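Local coordinates for protein mitomycin biosynthesis 6-O-methyltransferase (Streptomyces lavendulae, PDB 3GWZ) that transfers the methyl group of S-adenosyl-L-methionine to the 6-hydroxyl of demethylmitomycins A and B, forming the quinone methoxy group of mitomycins A and B, at residues K51-H56 against W138-W143; L178-M183 against A238-E243; E351-C356 against P360-E365. All blocks are in the same frame, centred on the assembly; numbering follows the deposited sequence.

Contact 1. Residues K51-H56 against W138-W143; sequences KARAIH and WHWRAW
Arg53 lies flat on the indole of Trp140, a stacked cation-pi pair that bridges the long helix 32-61, here within the dimerisation domain, and the short helix 137-144. The backbones stay well apart, with Arg53 CA and Trp140 CA 9.0 Å from each other, so long side chains do the joining. Packing is close along one face of the indole: Arg53 CD sits over the six-membered ring, 3.5 Å from its centroid and only 10° off the normal, in a CH-pi contact. Because the arginine chain bends at chi2 (68°), its guanidinium then runs back over the five-membered ring toward Trp140 CB, its plane tilted 27° from that of the indole. CZ is 4.2 Å from the five-membered ring centroid and off-centre.

The charged end is gripped from outside the pair. NE and NH2 donate to the carbonyl oxygens of Trp143 and Glu144 of the second subunit, and NH1 to Gln134 O, which makes the stacked pair part of the dimer interface. The contact is looser on the His56 side. There the imidazole touches more lightly, its ring crossing the indole at about a right angle, with NE2 bonded to Gln134 OE1 and Ala52 O over its face; the His56 edge, at CE1, is 4.0 Å from Trp140 CZ3, while Trp140 NE1 donates to Trp140 O of the second subunit.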
loop_
_atom_site.group_PDB
_atom_site.type_symbol
_atom_site.label_atom_id
_atom_site.label_comp_id
_atom_site.label_asym_id
_atom_site.label_seq_id
_atom_site.Cartn_x
_atom_site.Cartn_y
_atom_site.Cartn_z
ATOM N N LYS A 51 -7.284 -7.612 -24.789
ATOM C CA LYS A 51 -6.999 -6.439 -23.978
ATOM C C LYS A 51 -7.340 -6.694 -22.510
ATOM O O LYS A 51 -6.572 -6.354 -21.599
ATOM C CB LYS A 51 -7.776 -5.229 -24.485
ATOM C CG LYS A 51 -7.283 -3.922 -23.891
ATOM C CD LYS A 51 -8.237 -2.751 -24.175
ATOM C CE LYS A 51 -8.236 -2.331 -25.633
ATOM N NZ LYS A 51 -9.298 -1.308 -25.919
ATOM N N ALA A 52 -8.508 -7.281 -22.287
ATOM C CA ALA A 52 -8.933 -7.633 -20.939
ATOM C C ALA A 52 -7.976 -8.641 -20.307
ATOM O O ALA A 52 -7.577 -8.485 -19.150
ATOM C CB ALA A 52 -10.369 -8.182 -20.958
ATOM N N ARG A 53 -7.597 -9.672 -21.061
ATOM C CA ARG A 53 -6.749 -10.721 -20.506
ATOM C C ARG A 53 -5.371 -10.150 -20.167
ATOM O O ARG A 53 -4.747 -10.554 -19.193
ATOM C CB ARG A 53 -6.622 -11.916 -21.462
ATOM C CG ARG A 53 -6.241 -13.231 -20.761
ATOM C CD ARG A 53 -7.403 -13.713 -19.867
ATOM N NE ARG A 53 -7.066 -14.876 -19.045
ATOM C CZ ARG A 53 -7.607 -15.118 -17.854
ATOM N NH1 ARG A 53 -8.488 -14.262 -17.341
ATOM N NH2 ARG A 53 -7.264 -16.204 -17.170
ATOM N N ALA A 54 -4.899 -9.198 -20.962
ATOM C CA ALA A 54 -3.608 -8.581 -20.652
ATOM C C ALA A 54 -3.674 -7.853 -19.302
ATOM O O ALA A 54 -2.723 -7.884 -18.519
ATOM C CB ALA A 54 -3.185 -7.625 -21.774
ATOM N N ILE A 55 -4.803 -7.210 -19.027
ATOM C CA ILE A 55 -5.001 -6.580 -17.723
ATOM C C ILE A 55 -5.023 -7.643 -16.622
ATOM O O ILE A 55 -4.436 -7.461 -15.552
ATOM C CB ILE A 55 -6.280 -5.715 -17.691
ATOM C CG1 ILE A 55 -6.053 -4.422 -18.497
ATOM C CG2 ILE A 55 -6.685 -5.407 -16.245
ATOM C CD1 ILE A 55 -7.195 -3.434 -18.438
ATOM N N HIS A 56 -5.679 -8.773 -16.883
ATOM C CA HIS A 56 -5.730 -9.835 -15.882
ATOM C C HIS A 56 -4.324 -10.280 -15.505
ATOM O O HIS A 56 -4.007 -10.444 -14.326
ATOM C CB HIS A 56 -6.559 -11.024 -16.383
ATOM C CG HIS A 56 -7.987 -10.673 -16.668
ATOM N ND1 HIS A 56 -8.753 -11.345 -17.596
ATOM C CD2 HIS A 56 -8.777 -9.691 -16.170
ATOM C CE1 HIS A 56 -9.958 -10.806 -17.646
ATOM N NE2 HIS A 56 -9.996 -9.793 -16.795
ATOM N N TRP A 138 -10.758 -20.250 -13.778
ATOM C CA TRP A 138 -12.107 -20.819 -13.752
ATOM C C TRP A 138 -13.175 -19.787 -14.085
ATOM O O TRP A 138 -14.281 -20.132 -14.521
ATOM C CB TRP A 138 -12.394 -21.506 -12.404
ATOM C CG TRP A 138 -11.894 -20.762 -11.190
ATOM C CD1 TRP A 138 -10.765 -21.035 -10.479
ATOM C CD2 TRP A 138 -12.509 -19.633 -10.546
ATOM N NE1 TRP A 138 -10.641 -20.163 -9.431
ATOM C CE2 TRP A 138 -11.695 -19.287 -9.449
ATOM C CE3 TRP A 138 -13.667 -18.885 -10.793
ATOM C CZ2 TRP A 138 -11.995 -18.223 -8.597
ATOM C CZ3 TRP A 138 -13.968 -17.823 -9.948
ATOM C CH2 TRP A 138 -13.133 -17.506 -8.856
ATOM N N HIS A 139 -12.853 -18.515 -13.863
ATOM C CA HIS A 139 -13.749 -17.441 -14.250
ATOM C C HIS A 139 -13.728 -17.360 -15.783
ATOM O O HIS A 139 -14.756 -17.494 -16.435
ATOM C CB HIS A 139 -13.279 -16.136 -13.609
ATOM C CG HIS A 139 -14.227 -14.986 -13.767
ATOM N ND1 HIS A 139 -14.497 -14.402 -14.985
ATOM C CD2 HIS A 139 -14.920 -14.270 -12.845
ATOM C CE1 HIS A 139 -15.347 -13.405 -14.815
ATOM N NE2 HIS A 139 -15.616 -13.299 -13.525
ATOM N N TRP A 140 -12.540 -17.165 -16.353
ATOM C CA TRP A 140 -12.391 -17.128 -17.810
ATOM C C TRP A 140 -12.979 -18.389 -18.462
ATOM O O TRP A 140 -13.578 -18.313 -19.530
ATOM C CB TRP A 140 -10.909 -16.973 -18.178
ATOM C CG TRP A 140 -10.608 -16.698 -19.635
ATOM C CD1 TRP A 140 -10.224 -17.607 -20.585
ATOM C CD2 TRP A 140 -10.600 -15.417 -20.285
ATOM N NE1 TRP A 140 -10.008 -16.976 -21.788
ATOM C CE2 TRP A 140 -10.233 -15.631 -21.632
ATOM C CE3 TRP A 140 -10.889 -14.113 -19.863
ATOM C CZ2 TRP A 140 -10.143 -14.592 -22.558
ATOM C CZ3 TRP A 140 -10.803 -13.082 -20.782
ATOM C CH2 TRP A 140 -10.425 -13.325 -22.117
ATOM N N ARG A 141 -12.808 -19.547 -17.832
ATOM C CA ARG A 141 -13.298 -20.782 -18.461
ATOM C C ARG A 141 -14.818 -20.884 -18.507
ATOM O O ARG A 141 -15.379 -21.524 -19.399
ATOM C CB ARG A 141 -12.707 -22.051 -17.838
ATOM C CG ARG A 141 -12.884 -23.246 -18.781
ATOM C CD ARG A 141 -12.233 -24.528 -18.299
ATOM N NE ARG A 141 -10.777 -24.450 -18.315
ATOM C CZ ARG A 141 -9.982 -25.431 -18.727
ATOM N NH1 ARG A 141 -10.507 -26.567 -19.180
ATOM N NH2 ARG A 141 -8.663 -25.273 -18.691
ATOM N N ALA A 142 -15.502 -20.258 -17.559
ATOM C CA ALA A 142 -16.958 -20.242 -17.634
ATOM C C ALA A 142 -17.399 -19.547 -18.916
ATOM O O ALA A 142 -18.367 -19.966 -19.567
ATOM C CB ALA A 142 -17.565 -19.564 -16.386
ATOM N N TRP A 143 -16.669 -18.497 -19.302
ATOM C CA TRP A 143 -16.953 -17.767 -20.544
ATOM C C TRP A 143 -16.622 -18.591 -21.791
ATOM O O TRP A 143 -17.248 -18.429 -22.844
ATOM C CB TRP A 143 -16.207 -16.421 -20.570
ATOM C CG TRP A 143 -16.847 -15.473 -19.613
ATOM C CD1 TRP A 143 -16.472 -15.218 -18.325
ATOM C CD2 TRP A 143 -18.030 -14.710 -19.850
ATOM N NE1 TRP A 143 -17.340 -14.322 -17.750
ATOM C CE2 TRP A 143 -18.304 -13.989 -18.667
ATOM C CE3 TRP A 143 -18.872 -14.548 -20.956
ATOM C CZ2 TRP A 143 -19.393 -13.123 -18.552
ATOM C CZ3 TRP A 143 -19.960 -13.683 -20.844
ATOM C CH2 TRP A 143 -20.206 -12.979 -19.647
#

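Contact 2. Residues L178-M183 against A238-E243. With SAH (S-adenosyl-L-homocysteine), chain G.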
loop_
_atom_site.group_PDB
_atom_site.type_symbol
_atom_site.label_atom_id
_atom_site.label_comp_id
_atom_site.label_asym_id
_atom_site.label_seq_id
_atom_site.Cartn_x
_atom_site.Cartn_y
_atom_site.Cartn_z
ATOM N N LEU A 178 -11.334 -14.381 -3.598
ATOM C CA LEU A 178 -11.441 -13.543 -4.799
ATOM C C LEU A 178 -12.875 -13.069 -5.035
ATOM O O LEU A 178 -13.111 -11.896 -5.349
ATOM C CB LEU A 178 -10.946 -14.277 -6.048
ATOM C CG LEU A 178 -9.437 -14.499 -6.117
ATOM C CD1 LEU A 178 -9.111 -15.357 -7.327
ATOM C CD2 LEU A 178 -8.723 -13.156 -6.167
ATOM N N PHE A 179 -13.829 -13.983 -4.903
ATOM C CA PHE A 179 -15.222 -13.595 -5.090
ATOM C C PHE A 179 -15.729 -12.647 -3.988
ATOM O O PHE A 179 -16.307 -11.586 -4.270
ATOM C CB PHE A 179 -16.151 -14.800 -5.189
ATOM C CG PHE A 179 -17.604 -14.414 -5.107
ATOM C CD1 PHE A 179 -18.149 -13.553 -6.049
ATOM C CD2 PHE A 179 -18.402 -14.861 -4.075
ATOM C CE1 PHE A 179 -19.485 -13.160 -5.970
ATOM C CE2 PHE A 179 -19.739 -14.477 -3.990
ATOM C CZ PHE A 179 -20.278 -13.627 -4.946
ATOM N N ASN A 180 -15.523 -13.029 -2.735
ATOM C CA ASN A 180 -16.005 -12.203 -1.625
ATOM C C ASN A 180 -15.408 -10.799 -1.591
ATOM O O ASN A 180 -16.074 -9.852 -1.171
ATOM C CB ASN A 180 -15.798 -12.913 -0.288
ATOM C CG ASN A 180 -16.785 -14.046 -0.083
ATOM O OD1 ASN A 180 -17.770 -14.160 -0.815
ATOM N ND2 ASN A 180 -16.527 -14.883 0.907
ATOM N N ARG A 181 -14.156 -10.669 -2.029
ATOM C CA ARG A 181 -13.539 -9.354 -2.187
ATOM C C ARG A 181 -14.213 -8.550 -3.304
ATOM O O ARG A 181 -14.436 -7.353 -3.162
ATOM C CB ARG A 181 -12.033 -9.473 -2.479
ATOM C CG ARG A 181 -11.160 -9.721 -1.251
ATOM C CD ARG A 181 -9.682 -9.874 -1.626
ATOM N NE ARG A 181 -9.085 -8.612 -2.065
ATOM C CZ ARG A 181 -8.526 -7.718 -1.250
ATOM N NH1 ARG A 181 -8.498 -7.939 0.065
ATOM N NH2 ARG A 181 -7.992 -6.602 -1.746
ATOM N N ALA A 182 -14.529 -9.199 -4.420
ATOM C CA ALA A 182 -15.118 -8.478 -5.546
ATOM C C ALA A 182 -16.548 -8.040 -5.242
ATOM O O ALA A 182 -16.966 -6.947 -5.623
ATOM C CB ALA A 182 -15.074 -9.324 -6.820
HETATM N N MSE A 183 -17.304 -8.908 -4.572
HETATM C CA MSE A 183 -18.653 -8.563 -4.128
HETATM C C MSE A 183 -18.567 -7.527 -3.000
HETATM O O MSE A 183 -19.356 -6.578 -2.937
HETATM C CB MSE A 183 -19.365 -9.826 -3.623
HETATM C CG MSE A 183 -20.838 -9.669 -3.304
HETATM SE SE MSE A 183 -21.940 -9.319 -4.886
HETATM C CE MSE A 183 -22.303 -7.433 -4.601
ATOM N N ALA A 238 -20.120 -16.506 6.679
ATOM C CA ALA A 238 -20.607 -15.934 7.936
ATOM C C ALA A 238 -19.450 -15.569 8.868
ATOM O O ALA A 238 -19.487 -14.540 9.546
ATOM C CB ALA A 238 -21.563 -16.893 8.626
ATOM N N GLU A 239 -18.425 -16.412 8.904
ATOM C CA GLU A 239 -17.256 -16.126 9.740
ATOM C C GLU A 239 -16.493 -14.900 9.247
ATOM O O GLU A 239 -15.961 -14.122 10.043
ATOM C CB GLU A 239 -16.333 -17.345 9.838
ATOM C CG GLU A 239 -16.949 -18.510 10.620
ATOM C CD GLU A 239 -17.530 -18.074 11.963
ATOM O OE1 GLU A 239 -16.815 -17.389 12.727
ATOM O OE2 GLU A 239 -18.702 -18.415 12.249
ATOM N N GLU A 240 -16.439 -14.713 7.932
ATOM C CA GLU A 240 -15.826 -13.505 7.398
ATOM C C GLU A 240 -16.629 -12.274 7.819
ATOM O O GLU A 240 -16.057 -11.255 8.200
ATOM C CB GLU A 240 -15.697 -13.584 5.876
ATOM C CG GLU A 240 -14.799 -14.726 5.400
ATOM C CD GLU A 240 -14.750 -14.834 3.884
ATOM O OE1 GLU A 240 -14.914 -13.796 3.196
ATOM O OE2 GLU A 240 -14.555 -15.960 3.379
ATOM N N ALA A 241 -17.953 -12.369 7.757
ATOM C CA ALA A 241 -18.804 -11.280 8.218
ATOM C C ALA A 241 -18.591 -11.009 9.696
ATOM O O ALA A 241 -18.595 -9.850 10.130
ATOM C CB ALA A 241 -20.283 -11.571 7.938
ATOM N N ARG A 242 -18.409 -12.068 10.477
ATOM C CA ARG A 242 -18.123 -11.880 11.897
ATOM C C ARG A 242 -16.849 -11.056 12.093
ATOM O O ARG A 242 -16.818 -10.138 12.911
ATOM C CB ARG A 242 -18.002 -13.217 12.624
ATOM C CG ARG A 242 -17.945 -13.081 14.144
ATOM C CD ARG A 242 -17.586 -14.395 14.832
ATOM N NE ARG A 242 -18.388 -15.522 14.358
ATOM C CZ ARG A 242 -19.605 -15.827 14.796
ATOM N NH1 ARG A 242 -20.194 -15.082 15.723
ATOM N NH2 ARG A 242 -20.245 -16.874 14.289
ATOM N N GLU A 243 -15.798 -11.370 11.341
ATOM C CA GLU A 243 -14.565 -10.601 11.445
ATOM C C GLU A 243 -14.765 -9.110 11.104
ATOM O O GLU A 243 -14.297 -8.231 11.835
ATOM C CB GLU A 243 -13.450 -11.207 10.588
ATOM C CG GLU A 243 -12.142 -10.395 10.657
ATOM C CD GLU A 243 -11.027 -10.964 9.784
ATOM O OE1 GLU A 243 -11.117 -12.145 9.389
ATOM O OE2 GLU A 243 -10.058 -10.226 9.498
HETATM N N SAH G . -25.674 -9.458 0.070
HETATM C CA SAH G . -24.201 -9.427 -0.226
HETATM C CB SAH G . -23.701 -10.637 -1.040
HETATM C CG SAH G . -24.355 -10.855 -2.418
HETATM S SD SAH G . -23.592 -12.209 -3.303
HETATM C C SAH G . -23.869 -8.158 -0.960
HETATM O O SAH G . -22.695 -7.780 -1.027
HETATM O OXT SAH G . -24.757 -7.477 -1.492
HETATM C "C5'" SAH G . -24.753 -13.508 -2.928
HETATM C "C4'" SAH G . -24.506 -14.191 -1.566
HETATM O "O4'" SAH G . -25.416 -15.287 -1.315
HETATM C "C3'" SAH G . -23.107 -14.774 -1.341
HETATM O "O3'" SAH G . -22.460 -14.039 -0.290
HETATM C "C2'" SAH G . -23.320 -16.224 -0.901
HETATM O "O2'" SAH G . -22.494 -16.624 0.200
HETATM C "C1'" SAH G . -24.754 -16.212 -0.427
HETATM N N9 SAH G . -25.458 -17.509 -0.535
HETATM C C8 SAH G . -25.521 -18.301 -1.629
HETATM N N7 SAH G . -26.283 -19.396 -1.380
HETATM C C5 SAH G . -26.728 -19.291 -0.105
HETATM C C6 SAH G . -27.586 -20.091 0.790
HETATM N N6 SAH G . -28.117 -21.248 0.324
HETATM N N1 SAH G . -27.801 -19.637 2.054
HETATM C C2 SAH G . -27.263 -18.489 2.491
HETATM N N3 SAH G . -26.473 -17.704 1.727
HETATM C C4 SAH G . -26.181 -18.050 0.448
#
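Across segments 178-183 and 238-243 the contact rests on one polar pair, Asn180 and Glu240, with Asn180 ND2 donating to Glu240 OE1 at 3.0 Å, and no apolar side chains meet between the two segments. The bond is bent (146° at the hydrogen) and reaches OE1 from above the carboxylate plane, 37° out of it, with the amide and carboxylate turned steeply against each other. Glu240 spans most of the gap: beyond CG its chain is fully extended (chi2 177°), carrying the carboxylate across to the amide. The same OE1 also takes a salt bridge from Arg213 NE, so one oxygen is held by two donors, and the arginine would be expected to favour the ionised acid. On helix 235-247 itself, Arg242 clasps Glu239 side-on, NE to OE1 at 2.9 Å and NH2 to OE2 at 3.0 Å.

On either side of Asn180 in sequence, Phe179 and Met183 of helix 173-197 meet the bound S-adenosyl-L-homocysteine. Phe179 lies with its rim toward the thioether, CZ being 4.0 Å from SD. Met183, a selenomethionine in this crystal, folds alongside the homocysteine arm, its SE 3.7 Å from SD and its CG 3.5 Å from the carboxylate O. Helix 235-247 follows strand 228-233, whose last residue, Glu233, hydrogen-bonds the ligand; this strand-to-helix turn beside the cofactor is typical of the Rossmann-like fold of class I methyltransferases.

Contact 3. Residues E351-C356 against P360-E365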
loop_
_atom_site.group_PDB
_atom_site.type_symbol
_atom_site.label_atom_id
_atom_site.label_comp_id
_atom_site.label_asym_id
_atom_site.label_seq_id
_atom_site.Cartn_x
_atom_site.Cartn_y
_atom_site.Cartn_z
ATOM N N GLU A 351 -44.720 -2.321 -1.980
ATOM C CA GLU A 351 -45.253 -1.095 -1.408
ATOM C C GLU A 351 -44.748 0.087 -2.226
ATOM O O GLU A 351 -45.519 0.949 -2.642
ATOM C CB GLU A 351 -44.821 -0.954 0.048
ATOM C CG GLU A 351 -45.659 0.018 0.857
ATOM C CD GLU A 351 -47.002 -0.569 1.265
ATOM O OE1 GLU A 351 -47.480 -1.506 0.584
ATOM O OE2 GLU A 351 -47.577 -0.092 2.270
ATOM N N ARG A 352 -43.443 0.121 -2.460
ATOM C CA ARG A 352 -42.855 1.152 -3.300
ATOM C C ARG A 352 -41.432 0.771 -3.667
ATOM O O ARG A 352 -40.863 -0.160 -3.095
ATOM C CB ARG A 352 -42.881 2.511 -2.596
ATOM C CG ARG A 352 -42.108 2.550 -1.296
ATOM C CD ARG A 352 -42.492 3.769 -0.472
ATOM N NE ARG A 352 -42.021 3.665 0.905
ATOM C CZ ARG A 352 -41.114 4.469 1.453
ATOM N NH1 ARG A 352 -40.579 5.451 0.742
ATOM N NH2 ARG A 352 -40.749 4.295 2.718
ATOM N N SER A 353 -40.865 1.476 -4.637
ATOM C CA SER A 353 -39.476 1.260 -5.007
ATOM C C SER A 353 -38.746 2.589 -4.990
ATOM O O SER A 353 -39.258 3.596 -5.482
ATOM C CB SER A 353 -39.355 0.573 -6.373
ATOM O OG SER A 353 -39.558 1.485 -7.436
ATOM N N LEU A 354 -37.553 2.582 -4.407
ATOM C CA LEU A 354 -36.783 3.796 -4.177
ATOM C C LEU A 354 -35.451 3.744 -4.914
ATOM O O LEU A 354 -34.869 2.668 -5.090
ATOM C CB LEU A 354 -36.528 3.964 -2.677
ATOM C CG LEU A 354 -37.776 3.778 -1.814
ATOM C CD1 LEU A 354 -37.421 3.406 -0.381
ATOM C CD2 LEU A 354 -38.626 5.040 -1.863
ATOM N N PRO A 355 -34.959 4.912 -5.343
ATOM C CA PRO A 355 -33.661 4.979 -6.014
ATOM C C PRO A 355 -32.548 4.749 -5.006
ATOM O O PRO A 355 -32.705 5.031 -3.822
ATOM C CB PRO A 355 -33.613 6.416 -6.540
ATOM C CG PRO A 355 -34.503 7.181 -5.640
ATOM C CD PRO A 355 -35.564 6.240 -5.151
ATOM N N CYS A 356 -31.429 4.221 -5.474
ATOM C CA CYS A 356 -30.315 3.944 -4.595
ATOM C C CYS A 356 -29.021 4.204 -5.355
ATOM O O CYS A 356 -28.523 3.333 -6.067
ATOM C CB CYS A 356 -30.385 2.496 -4.113
ATOM S SG CYS A 356 -29.223 2.123 -2.826
ATOM N N PRO A 360 -28.328 0.802 -11.844
ATOM C CA PRO A 360 -29.672 0.229 -11.891
ATOM C C PRO A 360 -30.174 -0.221 -10.522
ATOM O O PRO A 360 -31.283 -0.728 -10.434
ATOM C CB PRO A 360 -29.494 -1.009 -12.775
ATOM C CG PRO A 360 -28.006 -1.191 -12.954
ATOM C CD PRO A 360 -27.297 -0.214 -12.093
ATOM N N VAL A 361 -29.377 -0.060 -9.475
ATOM C CA VAL A 361 -29.797 -0.574 -8.176
ATOM C C VAL A 361 -31.004 0.185 -7.650
ATOM O O VAL A 361 -31.018 1.413 -7.650
ATOM C CB VAL A 361 -28.692 -0.480 -7.120
ATOM C CG1 VAL A 361 -29.204 -1.055 -5.795
ATOM C CG2 VAL A 361 -27.448 -1.218 -7.579
ATOM N N ARG A 362 -32.013 -0.544 -7.193
ATOM C CA ARG A 362 -33.160 0.087 -6.547
ATOM C C ARG A 362 -33.501 -0.652 -5.267
ATOM O O ARG A 362 -33.129 -1.813 -5.098
ATOM C CB ARG A 362 -34.378 0.129 -7.482
ATOM C CG ARG A 362 -34.267 1.178 -8.586
ATOM C CD ARG A 362 -35.587 1.405 -9.313
ATOM N NE ARG A 362 -36.543 2.201 -8.541
ATOM C CZ ARG A 362 -36.532 3.532 -8.479
ATOM N NH1 ARG A 362 -35.606 4.225 -9.124
ATOM N NH2 ARG A 362 -37.444 4.173 -7.762
ATOM N N ILE A 363 -34.200 0.030 -4.364
ATOM C CA ILE A 363 -34.696 -0.597 -3.152
ATOM C C ILE A 363 -36.182 -0.846 -3.346
ATOM O O ILE A 363 -36.945 0.098 -3.509
ATOM C CB ILE A 363 -34.506 0.317 -1.918
ATOM C CG1 ILE A 363 -33.025 0.570 -1.659
ATOM C CG2 ILE A 363 -35.159 -0.307 -0.677
ATOM C CD1 ILE A 363 -32.757 1.808 -0.817
ATOM N N VAL A 364 -36.595 -2.109 -3.357
ATOM C CA VAL A 364 -38.007 -2.414 -3.474
ATOM C C VAL A 364 -38.555 -2.773 -2.098
ATOM O O VAL A 364 -38.210 -3.810 -1.536
ATOM C CB VAL A 364 -38.260 -3.548 -4.475
ATOM C CG1 VAL A 364 -39.758 -3.766 -4.666
ATOM C CG2 VAL A 364 -37.605 -3.216 -5.812
ATOM N N GLU A 365 -39.388 -1.893 -1.544
ATOM C CA GLU A 365 -39.970 -2.122 -0.229
ATOM C C GLU A 365 -41.240 -2.953 -0.355
ATOM O O GLU A 365 -42.143 -2.610 -1.118
ATOM C CB GLU A 365 -40.285 -0.800 0.473
ATOM C CG GLU A 365 -40.949 -1.001 1.839
ATOM C CD GLU A 365 -41.367 0.305 2.490
ATOM O OE1 GLU A 365 -41.862 1.195 1.770
ATOM O OE2 GLU A 365 -41.205 0.438 3.721
HETATM O O HOH W 1 -31.088 3.973 -8.272
#
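Leu354 CB and Ile363 CB meet 4.2 Å apart at the apolar centre of an antiparallel beta hairpin, strands 348-355 and 361-368, which completes one side of the mixed seven-stranded methyltransferase sheet. On the same face Cys356 SG approaches Ile363 CD1 at 4.1 Å, and helix 173-197 covers this patch with Gln193, Val194 and Ala197. Leu354 and Ile363 form a hydrogen-bonded pair, the bond from Leu354 N to Ile363 O measuring 2.7 Å. Toward the turn the strands part, and a water fills in, accepting from Cys356 N at 2.8 Å and donating to Val361 O at 2.6 Å.

Farther out, Arg362 lays one face of its guanidinium over the Leu354-Pro355 peptide. A bend at chi3 (76°) turns the group back so that NE donates to Ser353 OG at 3.3 Å, while NH2 adds a weak bond to Ser353 O; the serine hydroxyl is also bonded to Glu336. At the other end Glu351 and Arg352 both face Glu365 in a classic beta bulge: Glu365 O receives Glu351 N at 2.7 Å and, weakly, Arg352 N. The buried Glu365 carboxylate is shared between two partners, Tyr198 OH at OE2 and the arginine at OE1, where Arg352 NE makes a salt bridge of 2.6 Å with OE1 tilted 32° out of the guanidinium plane.

Overall arrangement
Contact 1 belongs to the dimer interface, whereas contacts 2 and 3 lie in the catalytic part of the chain. Contacts 1 and 2, with centres about 22 Å apart, touch where Trp138 CZ2 meets Leu178 CD1 at 4.3 Å, and Phe133 of helix 126-135 packs against both. Helix 173-197 then links contact 2 to contact 3: it lines the thioether of S-adenosyl-L-homocysteine in one and covers the hairpin in the other, although the nearest atoms of contacts 2 and 3 are about 9 Å apart. The Val361 side chain is about 9 Å from the ligand and touches substrate-binding Asn308. Contacts 1 and 3 sit on opposite sides of the chain's centre, their centres about 33 Å apart.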